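Endoribonuclease YbeY (Aquifex aeolicus, PDB 1OZ9) probably acts as a zinc-dependent, single strand-specific endoribonuclease in ribosome quality control and in maturation of the 3' end of 16S rRNA. Local coordinates at residues A[116-121]-A[133-138]; A[26-31]-A[104-109]; A[59-64]-A[68-73]. All blocks are in the same frame, centred on the assembly; numbering follows the deposited sequence.

In the fold
Contacts 1 and 2 share helix 105-120 at its two ends: contact 2 lies at its first turns, contact 1 at its last, and their centres are about 16 Å apart. The predicted zinc site of His115, His119 and His125 gathers at the contact 1 end, where contact 3 also arrives: Ser71 OG lies 3.3 Å from His119 CB, and Leu120 CD2 packs against the backbone of the strand at Phe72 and Pro73. Contact 2 is more remote, the side chain of Val109 being about 10 Å from that of His115. Contacts 2 and 3, with centres about 20 Å apart, do not touch, although contact 3 is nested in the loop that contact 2 closes.

Contact 1: residues A[116-121]-A[133-138]; sequences GIVHLL and KKFREL
The imidazole of His119 presents one face to Phe135, whose CE1 stands over the ring centre and 3.6 Å from His119 CD2. Phe135 in turn carries Val118 CG1 over one of its faces and the imidazole at its edge. This is an edge-to-face aromatic pair, with centroids 4.8 Å apart and planes at 61°, and it belongs to the H-x3-H-x5-H motif of the YbeY family, in which His115, His119 and His125 are the predicted zinc ligands. The phenylalanine comes from helix 129-147, which runs nearer antiparallel than parallel to helix 105-120; the two short axes approach to 10.3 Å. Beyond this pair, Phe135 also meets the rings of His115 and His125, so one aromatic side chain backs all three histidines.

Val118 completes the grip. Its CG1 branch stands anti to the backbone N (chi1 177°), which carries the methyl across to the other helix and places it 3.7 Å from the centroid of the Phe135 ring, 16° off the normal, a CH-pi contact. Replacing His119 by an alanine would probably leave the CE1-CZ edge of Phe135 without the imidazole face it points at, and the predicted site without one of its three ligands. The same Val118 CG1 also touches the next turn of the opposing helix, at Leu138 CD2, 4.2 Å away.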
loop_
_atom_site.group_PDB
_atom_site.type_symbol
_atom_site.label_atom_id
_atom_site.label_comp_id
_atom_site.label_asym_id
_atom_site.label_seq_id
_atom_site.Cartn_x
_atom_site.Cartn_y
_atom_site.Cartn_z
ATOM N N GLY A 116 1.137 -2.577 1.275
ATOM C CA GLY A 116 0.674 -1.548 2.205
ATOM C C GLY A 116 -0.692 -1.852 2.822
ATOM O O GLY A 116 -0.923 -1.631 4.019
ATOM N N ILE A 117 -1.602 -2.375 2.000
ATOM C CA ILE A 117 -2.948 -2.673 2.474
ATOM C C ILE A 117 -2.886 -3.771 3.510
ATOM O O ILE A 117 -3.567 -3.691 4.537
ATOM C CB ILE A 117 -3.871 -3.064 1.322
ATOM C CG1 ILE A 117 -4.140 -1.822 0.478
ATOM C CG2 ILE A 117 -5.230 -3.636 1.851
ATOM C CD1 ILE A 117 -4.907 -2.094 -0.783
ATOM N N VAL A 118 -2.108 -4.810 3.244
ATOM C CA VAL A 118 -2.011 -5.908 4.203
ATOM C C VAL A 118 -1.460 -5.422 5.555
ATOM O O VAL A 118 -1.936 -5.838 6.626
ATOM C CB VAL A 118 -1.149 -7.083 3.641
ATOM C CG1 VAL A 118 -0.982 -8.214 4.712
ATOM C CG2 VAL A 118 -1.796 -7.616 2.328
ATOM N N HIS A 119 -0.482 -4.522 5.515
ATOM C CA HIS A 119 0.046 -3.928 6.739
ATOM C C HIS A 119 -1.062 -3.183 7.450
ATOM O O HIS A 119 -1.147 -3.191 8.682
ATOM C CB HIS A 119 1.139 -2.904 6.442
ATOM C CG HIS A 119 2.512 -3.475 6.449
ATOM N ND1 HIS A 119 3.193 -3.764 7.608
ATOM C CD2 HIS A 119 3.335 -3.816 5.426
ATOM C CE1 HIS A 119 4.380 -4.265 7.303
ATOM N NE2 HIS A 119 4.493 -4.298 5.983
ATOM N N LEU A 120 -1.890 -2.501 6.667
ATOM C CA LEU A 120 -2.962 -1.682 7.244
ATOM C C LEU A 120 -4.013 -2.511 7.960
ATOM O O LEU A 120 -4.702 -2.009 8.855
ATOM C CB LEU A 120 -3.688 -0.892 6.153
ATOM C CG LEU A 120 -3.437 0.578 5.914
ATOM C CD1 LEU A 120 -4.572 1.125 5.018
ATOM C CD2 LEU A 120 -3.391 1.346 7.207
ATOM N N LEU A 121 -4.155 -3.766 7.545
ATOM C CA LEU A 121 -5.099 -4.662 8.166
ATOM C C LEU A 121 -4.507 -5.267 9.434
ATOM O O LEU A 121 -5.131 -6.116 10.077
ATOM C CB LEU A 121 -5.529 -5.766 7.207
ATOM C CG LEU A 121 -6.282 -5.176 6.011
ATOM C CD1 LEU A 121 -6.654 -6.292 5.067
ATOM C CD2 LEU A 121 -7.530 -4.364 6.477
ATOM N N LYS A 133 4.461 -15.589 8.036
ATOM C CA LYS A 133 3.717 -16.615 7.319
ATOM C C LYS A 133 2.339 -16.105 6.953
ATOM O O LYS A 133 1.960 -16.133 5.799
ATOM C CB LYS A 133 3.567 -17.874 8.155
ATOM C CG LYS A 133 2.540 -18.860 7.610
ATOM C CD LYS A 133 2.751 -20.253 8.227
ATOM C CE LYS A 133 1.478 -21.097 8.170
ATOM N NZ LYS A 133 1.620 -22.315 8.987
ATOM N N LYS A 134 1.594 -15.625 7.937
ATOM C CA LYS A 134 0.250 -15.136 7.636
ATOM C C LYS A 134 0.265 -13.905 6.760
ATOM O O LYS A 134 -0.647 -13.716 5.958
ATOM C CB LYS A 134 -0.555 -14.858 8.906
ATOM C CG LYS A 134 -0.677 -16.061 9.846
ATOM C CD LYS A 134 -1.406 -17.241 9.200
ATOM C CE LYS A 134 -2.856 -16.895 8.834
ATOM N NZ LYS A 134 -3.687 -18.152 8.843
ATOM N N PHE A 135 1.277 -13.052 6.909
ATOM C CA PHE A 135 1.351 -11.849 6.091
ATOM C C PHE A 135 1.508 -12.239 4.624
ATOM O O PHE A 135 0.791 -11.757 3.744
ATOM C CB PHE A 135 2.545 -10.980 6.507
ATOM C CG PHE A 135 2.624 -9.667 5.766
ATOM C CD1 PHE A 135 2.267 -8.464 6.390
ATOM C CD2 PHE A 135 3.050 -9.627 4.455
ATOM C CE1 PHE A 135 2.348 -7.253 5.716
ATOM C CE2 PHE A 135 3.098 -8.404 3.759
ATOM C CZ PHE A 135 2.751 -7.230 4.387
ATOM N N ARG A 136 2.484 -13.100 4.373
ATOM C CA ARG A 136 2.788 -13.522 3.016
ATOM C C ARG A 136 1.665 -14.320 2.382
ATOM O O ARG A 136 1.351 -14.078 1.247
ATOM C CB ARG A 136 4.092 -14.330 2.970
ATOM C CG ARG A 136 5.344 -13.488 3.243
ATOM C CD ARG A 136 5.515 -12.201 2.411
ATOM N NE ARG A 136 6.839 -11.619 2.663
ATOM C CZ ARG A 136 7.212 -10.365 2.383
ATOM N NH1 ARG A 136 6.367 -9.517 1.822
ATOM N NH2 ARG A 136 8.461 -9.973 2.668
ATOM N N GLU A 137 1.071 -15.271 3.096
ATOM C CA GLU A 137 -0.097 -15.957 2.529
ATOM C C GLU A 137 -1.189 -14.938 2.071
ATOM O O GLU A 137 -1.688 -15.020 0.950
ATOM C CB GLU A 137 -0.638 -17.015 3.503
ATOM C CG GLU A 137 0.361 -18.150 3.769
ATOM C CD GLU A 137 -0.181 -19.250 4.666
ATOM O OE1 GLU A 137 -1.142 -18.953 5.428
ATOM O OE2 GLU A 137 0.351 -20.402 4.606
ATOM N N LEU A 138 -1.495 -13.927 2.888
ATOM C CA LEU A 138 -2.532 -12.956 2.504
ATOM C C LEU A 138 -2.118 -12.094 1.312
ATOM O O LEU A 138 -2.889 -11.830 0.387
ATOM C CB LEU A 138 -2.900 -12.054 3.687
ATOM C CG LEU A 138 -4.203 -11.295 3.473
ATOM C CD1 LEU A 138 -5.301 -12.336 3.230
ATOM C CD2 LEU A 138 -4.530 -10.457 4.697
#

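Contact 2: residues A[26-31]-A[104-109]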
loop_
_atom_site.group_PDB
_atom_site.type_symbol
_atom_site.label_atom_id
_atom_site.label_comp_id
_atom_site.label_asym_id
_atom_site.label_seq_id
_atom_site.Cartn_x
_atom_site.Cartn_y
_atom_site.Cartn_z
ATOM N N GLU A 26 -6.185 3.359 -8.611
ATOM C CA GLU A 26 -7.491 3.261 -7.965
ATOM C C GLU A 26 -8.082 1.852 -8.127
ATOM O O GLU A 26 -8.581 1.256 -7.147
ATOM C CB GLU A 26 -8.460 4.304 -8.537
ATOM C CG GLU A 26 -9.570 4.657 -7.574
ATOM C CD GLU A 26 -10.535 5.725 -8.110
ATOM O OE1 GLU A 26 -10.085 6.706 -8.770
ATOM O OE2 GLU A 26 -11.746 5.574 -7.851
ATOM N N LYS A 27 -8.042 1.340 -9.362
ATOM C CA LYS A 27 -8.527 -0.000 -9.689
ATOM C C LYS A 27 -7.799 -1.117 -8.896
ATOM O O LYS A 27 -8.477 -1.980 -8.321
ATOM C CB LYS A 27 -8.536 -0.268 -11.208
ATOM C CG LYS A 27 -8.568 -1.776 -11.627
ATOM C CD LYS A 27 -8.524 -1.973 -13.154
ATOM C CE LYS A 27 -7.830 -3.299 -13.596
ATOM N NZ LYS A 27 -8.750 -4.345 -14.190
ATOM N N TRP A 28 -6.461 -1.102 -8.853
ATOM C CA TRP A 28 -5.709 -2.098 -8.075
ATOM C C TRP A 28 -6.152 -2.067 -6.615
ATOM O O TRP A 28 -6.393 -3.108 -6.004
ATOM C CB TRP A 28 -4.199 -1.830 -8.113
ATOM C CG TRP A 28 -3.612 -2.098 -9.457
ATOM C CD1 TRP A 28 -4.022 -3.022 -10.356
ATOM C CD2 TRP A 28 -2.520 -1.421 -10.046
ATOM N NE1 TRP A 28 -3.220 -2.994 -11.476
ATOM C CE2 TRP A 28 -2.306 -1.991 -11.321
ATOM C CE3 TRP A 28 -1.689 -0.383 -9.630
ATOM C CZ2 TRP A 28 -1.304 -1.553 -12.180
ATOM C CZ3 TRP A 28 -0.684 0.038 -10.487
ATOM C CH2 TRP A 28 -0.509 -0.541 -11.741
ATOM N N ALA A 29 -6.253 -0.859 -6.068
ATOM C CA ALA A 29 -6.667 -0.708 -4.679
ATOM C C ALA A 29 -8.096 -1.238 -4.461
ATOM O O ALA A 29 -8.337 -1.965 -3.474
ATOM C CB ALA A 29 -6.536 0.733 -4.228
ATOM N N GLU A 30 -9.022 -0.896 -5.361
ATOM C CA GLU A 30 -10.398 -1.392 -5.247
ATOM C C GLU A 30 -10.460 -2.917 -5.396
ATOM O O GLU A 30 -11.193 -3.597 -4.636
ATOM C CB GLU A 30 -11.334 -0.711 -6.264
ATOM C CG GLU A 30 -11.516 0.786 -5.987
ATOM C CD GLU A 30 -12.409 1.462 -7.010
ATOM O OE1 GLU A 30 -12.483 0.955 -8.153
ATOM O OE2 GLU A 30 -13.047 2.486 -6.668
ATOM N N LEU A 31 -9.677 -3.464 -6.325
ATOM C CA LEU A 31 -9.667 -4.899 -6.501
ATOM C C LEU A 31 -9.087 -5.599 -5.265
ATOM O O LEU A 31 -9.546 -6.668 -4.899
ATOM C CB LEU A 31 -8.874 -5.320 -7.727
ATOM C CG LEU A 31 -9.538 -4.998 -9.064
ATOM C CD1 LEU A 31 -8.537 -5.259 -10.197
ATOM C CD2 LEU A 31 -10.879 -5.756 -9.268
ATOM N N SER A 104 8.302 -3.978 -14.299
ATOM C CA SER A 104 7.867 -2.610 -14.573
ATOM C C SER A 104 7.591 -1.788 -13.315
ATOM O O SER A 104 7.395 -2.326 -12.230
ATOM C CB SER A 104 6.638 -2.612 -15.482
ATOM O OG SER A 104 5.488 -3.042 -14.771
ATOM N N LEU A 105 7.603 -0.470 -13.471
ATOM C CA LEU A 105 7.217 0.416 -12.377
ATOM C C LEU A 105 5.775 0.124 -11.949
ATOM O O LEU A 105 5.444 0.099 -10.736
ATOM C CB LEU A 105 7.359 1.881 -12.788
ATOM C CG LEU A 105 6.804 2.898 -11.778
ATOM C CD1 LEU A 105 7.560 2.787 -10.492
ATOM C CD2 LEU A 105 6.959 4.315 -12.338
ATOM N N GLU A 106 4.915 -0.110 -12.935
ATOM C CA GLU A 106 3.510 -0.394 -12.627
ATOM C C GLU A 106 3.433 -1.646 -11.798
ATOM O O GLU A 106 2.686 -1.695 -10.833
ATOM C CB GLU A 106 2.650 -0.578 -13.878
ATOM C CG GLU A 106 2.505 0.699 -14.673
ATOM C CD GLU A 106 1.414 0.650 -15.733
ATOM O OE1 GLU A 106 0.630 -0.329 -15.784
ATOM O OE2 GLU A 106 1.351 1.608 -16.528
ATOM N N GLU A 107 4.210 -2.660 -12.171
ATOM C CA GLU A 107 4.175 -3.889 -11.398
ATOM C C GLU A 107 4.654 -3.634 -9.964
ATOM O O GLU A 107 4.059 -4.154 -9.009
ATOM C CB GLU A 107 4.992 -4.996 -12.063
ATOM C CG GLU A 107 5.045 -6.281 -11.238
ATOM C CD GLU A 107 3.709 -7.031 -11.150
ATOM O OE1 GLU A 107 2.886 -6.957 -12.093
ATOM O OE2 GLU A 107 3.480 -7.719 -10.124
ATOM N N GLU A 108 5.686 -2.813 -9.799
ATOM C CA GLU A 108 6.218 -2.540 -8.459
ATOM C C GLU A 108 5.219 -1.728 -7.630
ATOM O O GLU A 108 4.999 -1.988 -6.428
ATOM C CB GLU A 108 7.590 -1.842 -8.536
ATOM C CG GLU A 108 8.243 -1.552 -7.173
ATOM C CD GLU A 108 8.618 -2.816 -6.392
ATOM O OE1 GLU A 108 8.567 -3.943 -6.964
ATOM O OE2 GLU A 108 8.977 -2.683 -5.193
ATOM N N VAL A 109 4.591 -0.744 -8.263
ATOM C CA VAL A 109 3.613 0.038 -7.533
ATOM C C VAL A 109 2.408 -0.802 -7.100
ATOM O O VAL A 109 1.898 -0.657 -5.991
ATOM C CB VAL A 109 3.199 1.273 -8.344
ATOM C CG1 VAL A 109 1.995 1.965 -7.680
ATOM C CG2 VAL A 109 4.426 2.206 -8.438
#
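Trp28, from helix 22-35, reaches across to Glu106 and Val109 at the capped N-terminal end of helix 105-120, the helix that farther along carries two of the predicted zinc ligands. Ser104 is the N-cap residue there: its OG accepts a hydrogen bond from Glu107 N at 2.9 Å, with an N-H...O angle of 156°, closing the first turn of the helix next to the residues the indole touches.

The backbones stay well apart, the nearest CA atoms, those of Trp28 and Val109, being 9.6 Å from each other, so the indole has to span the interval. With CG anti to the carbonyl carbon (chi1 -70°), the indole is carried off its helix toward 104-109, and its six-membered ring makes the contact. Trp28 CH2 is 3.5 Å from Glu106 O and 3.8 Å from Glu106 CB, the two side chains crossing at about a right angle. The neighbouring Trp28 CZ3 meets Val109 CG1 more loosely, at 4.3 Å. Oxygen and methyl both approach the indole obliquely. Val20, Lys110 and Ile113 add further contacts to it.

The carboxylate of Glu106 is turned to other work: OE1 forms a salt bridge with Lys24 NZ, a residue of helix 22-35 itself, which gives the two helices an ionic link beside the packing of the indole. Glu107 has its own salt bridges, to Lys110 and Arg111 in the following turn.

No hydrogen bond joins the two segments. An aromatic carbon set close to a carbonyl oxygen implies at most a weak electrostatic attraction, so the joint probably relies on van der Waals contact, with the Glu106-Lys24 charge pair adding to it.

Contact 3: residues A[59-64]-A[68-73]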
loop_
_atom_site.group_PDB
_atom_site.type_symbol
_atom_site.label_atom_id
_atom_site.label_comp_id
_atom_site.label_asym_id
_atom_site.label_seq_id
_atom_site.Cartn_x
_atom_site.Cartn_y
_atom_site.Cartn_z
ATOM N N THR A 59 9.554 10.815 11.135
ATOM C CA THR A 59 8.557 11.236 12.107
ATOM C C THR A 59 7.824 10.057 12.753
ATOM O O THR A 59 7.668 9.994 13.986
ATOM C CB THR A 59 7.550 12.182 11.413
ATOM O OG1 THR A 59 8.168 13.463 11.213
ATOM C CG2 THR A 59 6.367 12.485 12.323
ATOM N N TYR A 60 7.418 9.108 11.920
ATOM C CA TYR A 60 6.592 7.996 12.373
ATOM C C TYR A 60 7.287 6.668 12.698
ATOM O O TYR A 60 6.671 5.771 13.282
ATOM C CB TYR A 60 5.483 7.754 11.345
ATOM C CG TYR A 60 4.519 8.914 11.290
ATOM C CD1 TYR A 60 4.450 9.743 10.178
ATOM C CD2 TYR A 60 3.717 9.220 12.383
ATOM C CE1 TYR A 60 3.577 10.823 10.141
ATOM C CE2 TYR A 60 2.847 10.304 12.359
ATOM C CZ TYR A 60 2.778 11.093 11.228
ATOM O OH TYR A 60 1.911 12.161 11.200
ATOM N N ARG A 61 8.535 6.508 12.292
ATOM C CA ARG A 61 9.202 5.240 12.536
ATOM C C ARG A 61 10.588 5.461 13.093
ATOM O O ARG A 61 11.314 4.518 13.348
ATOM C CB ARG A 61 9.265 4.399 11.256
ATOM C CG ARG A 61 7.887 3.960 10.742
ATOM C CD ARG A 61 7.876 2.620 10.029
ATOM N NE ARG A 61 6.576 2.266 9.447
ATOM C CZ ARG A 61 6.440 1.363 8.468
ATOM N NH1 ARG A 61 7.517 0.742 8.000
ATOM N NH2 ARG A 61 5.243 1.087 7.944
ATOM N N LYS A 62 10.938 6.722 13.272
ATOM C CA LYS A 62 12.246 7.088 13.768
ATOM C C LYS A 62 13.349 6.474 12.912
ATOM O O LYS A 62 14.358 6.011 13.427
ATOM C CB LYS A 62 12.392 6.690 15.239
ATOM C CG LYS A 62 11.278 7.253 16.118
ATOM C CD LYS A 62 11.598 7.083 17.591
ATOM C CE LYS A 62 10.557 7.767 18.474
ATOM N NZ LYS A 62 11.029 7.792 19.881
ATOM N N LYS A 63 13.146 6.483 11.599
ATOM C CA LYS A 63 14.154 6.004 10.657
ATOM C C LYS A 63 14.376 7.084 9.605
ATOM O O LYS A 63 13.556 7.277 8.696
ATOM C CB LYS A 63 13.725 4.678 10.017
ATOM C CG LYS A 63 13.907 3.479 10.962
ATOM C CD LYS A 63 13.182 2.220 10.452
ATOM C CE LYS A 63 13.553 0.974 11.293
ATOM N NZ LYS A 63 12.753 -0.220 10.858
ATOM N N ASP A 64 15.485 7.794 9.746
ATOM C CA ASP A 64 15.806 8.909 8.861
ATOM C C ASP A 64 16.377 8.448 7.529
ATOM O O ASP A 64 17.570 8.563 7.274
ATOM C CB ASP A 64 16.768 9.876 9.561
ATOM C CG ASP A 64 16.924 11.189 8.817
ATOM O OD1 ASP A 64 16.230 11.399 7.801
ATOM O OD2 ASP A 64 17.722 12.067 9.183
ATOM N N ASP A 68 10.250 2.305 0.491
ATOM C CA ASP A 68 9.289 2.113 -0.606
ATOM C C ASP A 68 7.820 2.381 -0.244
ATOM O O ASP A 68 7.064 3.033 -1.012
ATOM C CB ASP A 68 9.420 0.719 -1.217
ATOM C CG ASP A 68 9.431 -0.406 -0.177
ATOM O OD1 ASP A 68 9.285 -0.161 1.063
ATOM O OD2 ASP A 68 9.642 -1.598 -0.544
ATOM N N VAL A 69 7.396 1.896 0.915
ATOM C CA VAL A 69 5.996 2.084 1.277
ATOM C C VAL A 69 5.844 2.190 2.800
ATOM O O VAL A 69 6.539 1.503 3.551
ATOM C CB VAL A 69 5.152 0.882 0.741
ATOM C CG1 VAL A 69 5.675 -0.485 1.301
ATOM C CG2 VAL A 69 3.608 1.060 0.956
ATOM N N LEU A 70 4.926 3.040 3.245
ATOM C CA LEU A 70 4.585 3.119 4.649
ATOM C C LEU A 70 3.067 3.054 4.770
ATOM O O LEU A 70 2.350 3.578 3.907
ATOM C CB LEU A 70 5.120 4.397 5.268
ATOM C CG LEU A 70 6.653 4.474 5.422
ATOM C CD1 LEU A 70 7.032 5.858 5.910
ATOM C CD2 LEU A 70 7.196 3.455 6.406
ATOM N N SER A 71 2.567 2.412 5.815
ATOM C CA SER A 71 1.118 2.380 6.012
ATOM C C SER A 71 0.743 3.017 7.355
ATOM O O SER A 71 1.418 2.781 8.372
ATOM C CB SER A 71 0.657 0.919 5.989
ATOM O OG SER A 71 1.126 0.347 7.210
ATOM N N PHE A 72 -0.332 3.808 7.379
ATOM C CA PHE A 72 -0.726 4.537 8.586
ATOM C C PHE A 72 -2.182 4.255 8.949
ATOM O O PHE A 72 -3.075 4.792 8.308
ATOM C CB PHE A 72 -0.581 6.051 8.357
ATOM C CG PHE A 72 0.800 6.469 7.928
ATOM C CD1 PHE A 72 1.119 6.586 6.595
ATOM C CD2 PHE A 72 1.785 6.681 8.855
ATOM C CE1 PHE A 72 2.408 6.929 6.197
ATOM C CE2 PHE A 72 3.077 7.043 8.457
ATOM C CZ PHE A 72 3.372 7.181 7.134
ATOM N N PRO A 73 -2.434 3.421 9.954
ATOM C CA PRO A 73 -3.817 3.128 10.361
ATOM C C PRO A 73 -4.500 4.306 11.008
ATOM O O PRO A 73 -3.881 5.063 11.758
ATOM C CB PRO A 73 -3.647 2.014 11.401
ATOM C CG PRO A 73 -2.288 2.284 11.991
ATOM C CD PRO A 73 -1.455 2.652 10.751
#
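Tyr60 lays its CB, CG and CD1 against Phe72 CE2, its CG anti to the carbonyl carbon (chi1 -66°), which turns the ring that way. The path begins at CB, which lies at the edge of the phenylalanine ring, in its plane, 3.8 Å from Phe72 CE2. Next comes CG, 3.7 Å from that same CE2, and then Tyr60 CD1, where the approach to Phe72 CE2 narrows to 3.5 Å. By Tyr60 CE1 the distance to Phe72 CE2 has opened to 4.2 Å, and the hydroxyl end runs on beyond the phenylalanine. The pair is an offset edge-to-face stack: the edge of Phe72 is directed at the face of Tyr60, with planes at 67° and centroids 5.2 Å apart. Thr59 CG2 lies over the opposite face of the tyrosine, which is thus held between its own helical neighbour and the strand.

Arg61 extends past Leu70 in the opposite sense, placing its guanidinium near the backbone at Ser71, but the modelled approach to Leu70 is too close to be trusted in detail. Directly after it, Lys62 takes positive phi (55°), and the chain turns back.

The contact thus joins the end of helix 50-61 to strand 69-78, an outermost strand of the sheet. Leu70 and Phe72 point toward that helix while their backbones bond to Val88 and Asp86 in strand 81-90; Val69 and Ser71, alternating with them, point away and touch His115 and His119 of helix 105-120.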